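Local coordinates for conserved hypothetical protein (Staphylococcus aureus subsp. aureus, PDB 2AP3), which is of unknown function but belongs to a family of putative cell-wall binding lipoproteins and folds into a bundle of long helices, at residues E168-Y171 with K172-K175. Residues are numbered along the deposited sequence; the frame is centred on the assembly and turned at random.
Sequences EQNY and KKLK
Tyr-171 and Leu-174 make the apolar contact of this helical turn: the two side chains run side by side in the same direction, and CD2 of Leu-174 lies 3.7 Å from CE1 of Tyr-171, meeting the ring obliquely. Both also touch helix 109-150, where Tyr-171 OH is hydrogen-bonded to OE2 of Glu-143. Asn-170 faces that helix too; ND2 of this buried residue is hydrogen-bonded to OG of Ser-142, while its OD1 rests 3.8 Å from CE of Lys-173, whose chain runs alongside.

On the exposed side the contacts are between amide and aliphatic chain. The CG of Gln-169 lies opposite the backbone N (chi1 -174°) and the chain then bends at chi2, crossing the side chains of Lys-172 and Lys-173 at about a right angle with its terminal amide against their methylenes. NE2 of Gln-169 reaches CG of Lys-173 at 3.6 Å, and its OE1 approaches CD of Lys-172 at 3.7 Å.

Four i to i+4 backbone hydrogen bonds underlie these contacts, from Lys-172 N to Glu-168 O at 3.0 Å through Lys-175 N to Tyr-171 O at 2.9 Å, with N-H...O angles of 148° to 165°. This is regular alpha-helix within 157-195, its Asn-170, Tyr-171 and Leu-174 side packed against the preceding antiparallel helix of an elongated helical bundle.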
# COMPACT_ATOMS: atom_id res chain seq x y z
N GLU A 168 6.11 3.27 18.84
CA GLU A 168 5.68 1.89 19.07
C GLU A 168 4.20 1.71 18.83
O GLU A 168 3.79 0.75 18.17
CB GLU A 168 6.02 1.40 20.48
CG GLU A 168 7.45 0.95 20.62
CD GLU A 168 7.75 0.30 21.96
OE1 GLU A 168 8.94 -0.02 22.17
OE2 GLU A 168 6.82 0.10 22.79
N GLN A 169 3.38 2.60 19.38
CA GLN A 169 1.93 2.45 19.27
C GLN A 169 1.49 2.59 17.81
O GLN A 169 0.60 1.87 17.32
CB GLN A 169 1.19 3.48 20.14
CG GLN A 169 -0.31 3.24 20.16
CD GLN A 169 -0.66 1.78 20.44
OE1 GLN A 169 -0.28 1.23 21.47
NE2 GLN A 169 -1.36 1.15 19.50
N ASN A 170 2.12 3.53 17.12
CA ASN A 170 1.84 3.75 15.71
C ASN A 170 2.18 2.56 14.86
O ASN A 170 1.46 2.25 13.90
CB ASN A 170 2.54 5.01 15.22
CG ASN A 170 1.99 6.25 15.86
OD1 ASN A 170 0.88 6.25 16.41
ND2 ASN A 170 2.75 7.33 15.79
N TYR A 171 3.25 1.86 15.24
CA TYR A 171 3.61 0.63 14.51
C TYR A 171 2.67 -0.53 14.82
O TYR A 171 2.42 -1.36 13.94
CB TYR A 171 5.09 0.27 14.69
CG TYR A 171 5.94 1.04 13.70
CD1 TYR A 171 5.90 0.72 12.35
CD2 TYR A 171 6.72 2.12 14.10
CE1 TYR A 171 6.65 1.44 11.42
CE2 TYR A 171 7.47 2.84 13.19
CZ TYR A 171 7.43 2.49 11.84
OH TYR A 171 8.17 3.20 10.92
N LYS A 172 2.12 -0.58 16.04
CA LYS A 172 1.12 -1.60 16.41
C LYS A 172 -0.09 -1.41 15.52
O LYS A 172 -0.62 -2.37 14.95
CB LYS A 172 0.70 -1.50 17.87
CG LYS A 172 1.69 -2.08 18.89
CD LYS A 172 1.12 -2.00 20.29
CE LYS A 172 2.23 -2.13 21.35
NZ LYS A 172 2.43 -3.51 21.87
N LYS A 173 -0.52 -0.17 15.40
CA LYS A 173 -1.65 0.17 14.55
C LYS A 173 -1.36 -0.11 13.08
O LYS A 173 -2.25 -0.59 12.35
CB LYS A 173 -2.03 1.62 14.77
CG LYS A 173 -2.55 1.94 16.16
CD LYS A 173 -3.35 3.24 16.13
CE LYS A 173 -2.46 4.47 15.93
NZ LYS A 173 -3.21 5.54 15.20
N LEU A 174 -0.14 0.19 12.62
CA LEU A 174 0.21 -0.06 11.23
C LEU A 174 0.14 -1.56 10.93
O LEU A 174 -0.35 -1.96 9.86
CB LEU A 174 1.58 0.52 10.88
CG LEU A 174 2.18 0.21 9.50
CD1 LEU A 174 1.27 0.71 8.37
CD2 LEU A 174 3.60 0.76 9.39
N LYS A 175 0.60 -2.39 11.89
CA LYS A 175 0.48 -3.85 11.74
C LYS A 175 -0.96 -4.35 11.61
O LYS A 175 -1.25 -5.19 10.76
CB LYS A 175 1.22 -4.61 12.86
CG LYS A 175 1.42 -6.10 12.54
CD LYS A 175 1.78 -6.89 13.78
CE LYS A 175 1.90 -8.42 13.49
NZ LYS A 175 1.09 -8.89 12.33